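Local coordinates for uncharacterized protein (Pseudomonas aeruginosa PAO1, PDB 4R1D) that probably hydrolyses lipids as a calcium-binding alpha/beta-hydrolase lipase, Tle4, an effector of the H2 type VI secretion system held in complex with its partner Tli4, at residues Pro328-Leu339 with Tyr359-Tyr370. Numbering follows the deposited sequence. Where two conformers were deposited one is given.
Sequences PSAEYREGRPWL and YPQNQDPYEEIY
W338 and L339 both present their backbone N-H groups to Y359 O, at 2.8 Å from W338 N and 2.9 Å from L339 N. Y359 N returns a nearly straight bond (172°) to L339 O. Two residues facing one make this a classic beta bulge, and it opens a short antiparallel pairing. It is a worked example of a bulge, in which one carbonyl serves two successive N-H groups. With CG lodged between its backbone N and carbonyl carbon (chi1 51°), the W338 indole reaches into the tightly packed side, where I369 CD1 packs against the six-membered ring, 3.7 Å from W338 CZ2, and P328 CG sits over the rim of the face turned away from Y359 O. P360, which follows a cis peptide bond, brings CD to 3.6 Å from W338 NE1. Beyond the indole, Y370 OH donates to P328 O (2.6 Å), in the carbonyl plane and on a lone pair.

Toward solvent, water takes over: one molecule links A330 O to Q363 NE2, and another joins G335 O, P360 O and Q363 N.

Strand 339-342 continues from the bulge, between 358-359 and 443-446; helix 400-421 meets S329, Y366 and Y370, and helix 289-296 touches P328, L339 and I369.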
loop_
_atom_site.group_PDB
_atom_site.type_symbol
_atom_site.label_atom_id
_atom_site.label_comp_id
_atom_site.label_asym_id
_atom_site.label_seq_id
_atom_site.Cartn_x
_atom_site.Cartn_y
_atom_site.Cartn_z
ATOM N N PRO A 328 3.928 -12.698 -10.934
ATOM C CA PRO A 328 5.054 -13.560 -11.320
ATOM C C PRO A 328 5.933 -12.940 -12.419
ATOM O O PRO A 328 5.424 -12.361 -13.379
ATOM C CB PRO A 328 4.366 -14.839 -11.827
ATOM C CG PRO A 328 3.114 -14.921 -10.992
ATOM C CD PRO A 328 2.657 -13.441 -10.854
ATOM N N SER A 329 7.248 -13.064 -12.269
ATOM C CA SER A 329 8.193 -12.557 -13.257
ATOM C C SER A 329 8.336 -13.554 -14.404
ATOM O O SER A 329 7.688 -14.600 -14.403
ATOM C CB SER A 329 9.552 -12.359 -12.605
ATOM O OG SER A 329 10.086 -13.613 -12.201
ATOM N N ALA A 330 9.186 -13.246 -15.379
ATOM C CA ALA A 330 9.460 -14.215 -16.449
ATOM C C ALA A 330 10.217 -15.437 -15.927
ATOM O O ALA A 330 10.155 -16.511 -16.520
ATOM C CB ALA A 330 10.258 -13.555 -17.590
ATOM N N GLU A 331 10.943 -15.257 -14.827
ATOM C CA GLU A 331 11.788 -16.312 -14.252
ATOM C C GLU A 331 11.066 -17.166 -13.211
ATOM O O GLU A 331 11.579 -18.185 -12.744
ATOM C CB GLU A 331 13.035 -15.692 -13.617
ATOM C CG GLU A 331 14.019 -15.074 -14.606
ATOM C CD GLU A 331 13.585 -13.702 -15.099
ATOM O OE1 GLU A 331 12.945 -12.947 -14.328
ATOM O OE2 GLU A 331 13.892 -13.371 -16.267
ATOM N N TYR A 332 9.883 -16.724 -12.823
ATOM C CA TYR A 332 9.063 -17.429 -11.843
ATOM C C TYR A 332 8.862 -18.873 -12.284
ATOM O O TYR A 332 8.551 -19.116 -13.443
ATOM C CB TYR A 332 7.716 -16.715 -11.818
ATOM C CG TYR A 332 6.641 -17.254 -10.915
ATOM C CD1 TYR A 332 6.557 -16.851 -9.589
ATOM C CD2 TYR A 332 5.650 -18.096 -11.409
ATOM C CE1 TYR A 332 5.530 -17.298 -8.780
ATOM C CE2 TYR A 332 4.624 -18.544 -10.610
ATOM C CZ TYR A 332 4.572 -18.145 -9.289
ATOM O OH TYR A 332 3.558 -18.583 -8.476
ATOM N N ARG A 333 9.049 -19.824 -11.372
ATOM C CA ARG A 333 8.804 -21.235 -11.689
ATOM C C ARG A 333 9.724 -21.680 -12.834
ATOM O O ARG A 333 9.361 -22.529 -13.654
ATOM C CB ARG A 333 7.325 -21.430 -12.045
ATOM C CG ARG A 333 6.796 -22.859 -11.920
ATOM C CD ARG A 333 5.278 -22.849 -11.845
ATOM N NE ARG A 333 4.703 -24.188 -11.888
ATOM C CZ ARG A 333 3.436 -24.465 -11.608
ATOM N NH1 ARG A 333 2.596 -23.497 -11.219
ATOM N NH2 ARG A 333 3.010 -25.717 -11.704
ATOM N N GLU A 334 10.919 -21.096 -12.871
ATOM C CA GLU A 334 11.917 -21.395 -13.893
ATOM C C GLU A 334 11.326 -21.281 -15.305
ATOM O O GLU A 334 11.693 -22.036 -16.208
ATOM C CB GLU A 334 12.525 -22.794 -13.659
ATOM C CG GLU A 334 13.261 -22.956 -12.311
ATOM C CD GLU A 334 13.621 -24.407 -11.983
ATOM O OE1 GLU A 334 12.755 -25.297 -12.144
ATOM O OE2 GLU A 334 14.769 -24.663 -11.549
ATOM N N GLY A 335 10.409 -20.335 -15.485
ATOM C CA GLY A 335 9.817 -20.066 -16.785
ATOM C C GLY A 335 8.651 -20.968 -17.165
ATOM O O GLY A 335 8.056 -20.801 -18.234
ATOM N N ARG A 336 8.299 -21.910 -16.296
ATOM C CA ARG A 336 7.193 -22.822 -16.607
ATOM C C ARG A 336 5.829 -22.179 -16.368
ATOM O O ARG A 336 5.720 -21.196 -15.632
ATOM C CB ARG A 336 7.327 -24.133 -15.837
ATOM C CG ARG A 336 8.509 -24.986 -16.286
ATOM C CD ARG A 336 8.533 -26.334 -15.582
ATOM N NE ARG A 336 8.667 -26.164 -14.140
ATOM C CZ ARG A 336 9.823 -25.972 -13.520
ATOM N NH1 ARG A 336 10.952 -25.950 -14.215
ATOM N NH2 ARG A 336 9.850 -25.814 -12.206
ATOM N N PRO A 337 4.782 -22.726 -17.003
ATOM C CA PRO A 337 3.434 -22.179 -16.831
ATOM C C PRO A 337 2.846 -22.388 -15.441
ATOM O O PRO A 337 3.214 -23.326 -14.729
ATOM C CB PRO A 337 2.614 -22.938 -17.875
ATOM C CG PRO A 337 3.356 -24.231 -18.072
ATOM C CD PRO A 337 4.811 -23.842 -17.967
ATOM N N TRP A 338 1.936 -21.492 -15.067
ATOM C CA TRP A 338 1.237 -21.565 -13.793
ATOM C C TRP A 338 -0.255 -21.306 -13.949
ATOM O O TRP A 338 -1.015 -21.443 -13.009
ATOM C CB TRP A 338 1.850 -20.577 -12.798
ATOM C CG TRP A 338 1.996 -19.160 -13.301
ATOM C CD1 TRP A 338 3.107 -18.603 -13.868
ATOM C CD2 TRP A 338 1.011 -18.120 -13.250
ATOM N NE1 TRP A 338 2.873 -17.283 -14.172
ATOM C CE2 TRP A 338 1.592 -16.966 -13.812
ATOM C CE3 TRP A 338 -0.309 -18.058 -12.792
ATOM C CZ2 TRP A 338 0.899 -15.752 -13.921
ATOM C CZ3 TRP A 338 -0.998 -16.851 -12.907
ATOM C CH2 TRP A 338 -0.386 -15.720 -13.466
ATOM N N LEU A 339 -0.678 -20.934 -15.153
ATOM C CA LEU A 339 -2.079 -20.635 -15.386
ATOM C C LEU A 339 -2.581 -21.656 -16.377
ATOM O O LEU A 339 -2.146 -21.665 -17.527
ATOM C CB LEU A 339 -2.243 -19.233 -15.975
ATOM C CG LEU A 339 -3.664 -18.840 -16.407
ATOM C CD1 LEU A 339 -4.627 -18.802 -15.226
ATOM C CD2 LEU A 339 -3.679 -17.490 -17.130
ATOM N N TYR A 359 -0.125 -21.272 -19.392
ATOM C CA TYR A 359 0.505 -19.976 -19.611
ATOM C C TYR A 359 1.383 -19.575 -18.425
ATOM O O TYR A 359 1.084 -19.948 -17.293
ATOM C CB TYR A 359 -0.588 -18.927 -19.848
ATOM C CG TYR A 359 -1.523 -19.302 -20.978
ATOM C CD1 TYR A 359 -2.658 -20.070 -20.747
ATOM C CD2 TYR A 359 -1.263 -18.901 -22.285
ATOM C CE1 TYR A 359 -3.521 -20.428 -21.796
ATOM C CE2 TYR A 359 -2.119 -19.251 -23.331
ATOM C CZ TYR A 359 -3.242 -20.016 -23.075
ATOM O OH TYR A 359 -4.088 -20.373 -24.117
ATOM N N PRO A 360 2.484 -18.842 -18.684
ATOM C CA PRO A 360 2.965 -18.448 -20.019
ATOM C C PRO A 360 3.395 -19.666 -20.835
ATOM O O PRO A 360 3.893 -20.642 -20.273
ATOM C CB PRO A 360 4.210 -17.602 -19.721
ATOM C CG PRO A 360 4.097 -17.214 -18.286
ATOM C CD PRO A 360 3.353 -18.324 -17.616
ATOM N N GLN A 361 3.203 -19.586 -22.150
ATOM C CA GLN A 361 3.607 -20.639 -23.074
ATOM C C GLN A 361 5.024 -20.376 -23.561
ATOM O O GLN A 361 5.771 -21.314 -23.874
ATOM C CB GLN A 361 2.668 -20.665 -24.283
ATOM C CG GLN A 361 1.217 -20.996 -23.984
ATOM C CD GLN A 361 0.379 -21.030 -25.253
ATOM O OE1 GLN A 361 -0.322 -22.010 -25.533
ATOM N NE2 GLN A 361 0.459 -19.966 -26.032
ATOM N N ASN A 362 5.395 -19.097 -23.622
ATOM C CA ASN A 362 6.738 -18.736 -24.078
ATOM C C ASN A 362 7.452 -17.756 -23.153
ATOM O O ASN A 362 8.126 -16.827 -23.593
ATOM C CB ASN A 362 6.728 -18.199 -25.512
ATOM C CG ASN A 362 8.130 -18.048 -26.081
ATOM O OD1 ASN A 362 9.014 -18.870 -25.814
ATOM N ND2 ASN A 362 8.348 -16.989 -26.851
ATOM N N GLN A 363 7.307 -17.996 -21.854
ATOM C CA GLN A 363 8.055 -17.277 -20.828
ATOM C C GLN A 363 7.874 -15.768 -20.841
ATOM O O GLN A 363 8.783 -15.031 -20.458
ATOM C CB GLN A 363 9.541 -17.619 -20.914
ATOM C CG GLN A 363 9.832 -19.107 -20.816
ATOM C CD GLN A 363 11.289 -19.411 -21.044
ATOM O OE1 GLN A 363 11.660 -20.031 -22.044
ATOM N NE2 GLN A 363 12.130 -18.959 -20.130
ATOM N N ASP A 364 6.697 -15.309 -21.253
ATOM C CA ASP A 364 6.401 -13.878 -21.215
ATOM C C ASP A 364 5.027 -13.629 -20.617
ATOM O O ASP A 364 4.059 -13.405 -21.340
ATOM C CB ASP A 364 6.477 -13.267 -22.620
ATOM C CG ASP A 364 6.394 -11.748 -22.601
ATOM O OD1 ASP A 364 6.022 -11.178 -21.548
ATOM O OD2 ASP A 364 6.692 -11.120 -23.639
ATOM N N PRO A 365 4.940 -13.652 -19.284
ATOM C CA PRO A 365 3.656 -13.454 -18.612
ATOM C C PRO A 365 3.128 -12.053 -18.855
ATOM O O PRO A 365 1.912 -11.859 -18.828
ATOM C CB PRO A 365 3.995 -13.650 -17.119
ATOM C CG PRO A 365 5.464 -13.363 -17.018
ATOM C CD PRO A 365 6.060 -13.816 -18.340
ATOM N N TYR A 366 4.023 -11.097 -19.103
ATOM C CA TYR A 366 3.597 -9.715 -19.304
ATOM C C TYR A 366 2.676 -9.577 -20.511
ATOM O O TYR A 366 1.602 -8.967 -20.412
ATOM C CB TYR A 366 4.808 -8.776 -19.400
ATOM C CG TYR A 366 5.791 -9.027 -18.284
ATOM C CD1 TYR A 366 5.556 -8.548 -17.003
ATOM C CD2 TYR A 366 6.936 -9.791 -18.498
ATOM C CE1 TYR A 366 6.450 -8.813 -15.969
ATOM C CE2 TYR A 366 7.834 -10.051 -17.474
ATOM C CZ TYR A 366 7.582 -9.559 -16.217
ATOM O OH TYR A 366 8.473 -9.819 -15.211
ATOM N N GLU A 367 3.075 -10.157 -21.641
ATOM C CA GLU A 367 2.258 -10.071 -22.850
ATOM C C GLU A 367 1.201 -11.172 -22.912
ATOM O O GLU A 367 0.078 -10.947 -23.357
ATOM C CB GLU A 367 3.139 -10.143 -24.104
ATOM C CG GLU A 367 4.204 -9.058 -24.199
ATOM C CD GLU A 367 3.624 -7.669 -24.390
ATOM O OE1 GLU A 367 2.550 -7.550 -25.016
ATOM O OE2 GLU A 367 4.245 -6.697 -23.909
ATOM N N GLU A 368 1.570 -12.369 -22.468
ATOM C CA GLU A 368 0.678 -13.519 -22.566
ATOM C C GLU A 368 -0.504 -13.478 -21.603
ATOM O O GLU A 368 -1.577 -13.987 -21.905
ATOM C CB GLU A 368 1.458 -14.818 -22.368
ATOM C CG GLU A 368 2.546 -15.039 -23.394
ATOM C CD GLU A 368 3.119 -16.424 -23.283
ATOM O OE1 GLU A 368 2.321 -17.382 -23.304
ATOM O OE2 GLU A 368 4.347 -16.554 -23.132
ATOM N N ILE A 369 -0.310 -12.865 -20.444
ATOM C CA ILE A 369 -1.337 -12.878 -19.404
ATOM C C ILE A 369 -1.710 -11.470 -18.947
ATOM O O ILE A 369 -2.874 -11.079 -19.022
ATOM C CB ILE A 369 -0.867 -13.695 -18.187
ATOM C CG1 ILE A 369 -0.536 -15.131 -18.611
ATOM C CG2 ILE A 369 -1.929 -13.717 -17.112
ATOM C CD1 ILE A 369 0.135 -15.976 -17.519
ATOM N N TYR A 370 -0.723 -10.697 -18.498
ATOM C CA TYR A 370 -1.030 -9.432 -17.809
ATOM C C TYR A 370 -1.691 -8.370 -18.694
ATOM O O TYR A 370 -2.607 -7.691 -18.248
ATOM C CB TYR A 370 0.200 -8.847 -17.095
ATOM C CG TYR A 370 0.909 -9.837 -16.212
ATOM C CD1 TYR A 370 0.230 -10.924 -15.677
ATOM C CD2 TYR A 370 2.267 -9.689 -15.913
ATOM C CE1 TYR A 370 0.878 -11.853 -14.873
ATOM C CE2 TYR A 370 2.927 -10.608 -15.113
ATOM C CZ TYR A 370 2.228 -11.693 -14.599
ATOM O OH TYR A 370 2.881 -12.609 -13.806
HETATM O O HOH W 1 11.211 -11.026 -15.551
HETATM O O HOH W 2 12.254 -17.427 -17.932
HETATM O O HOH W 3 6.634 -20.480 -20.541
#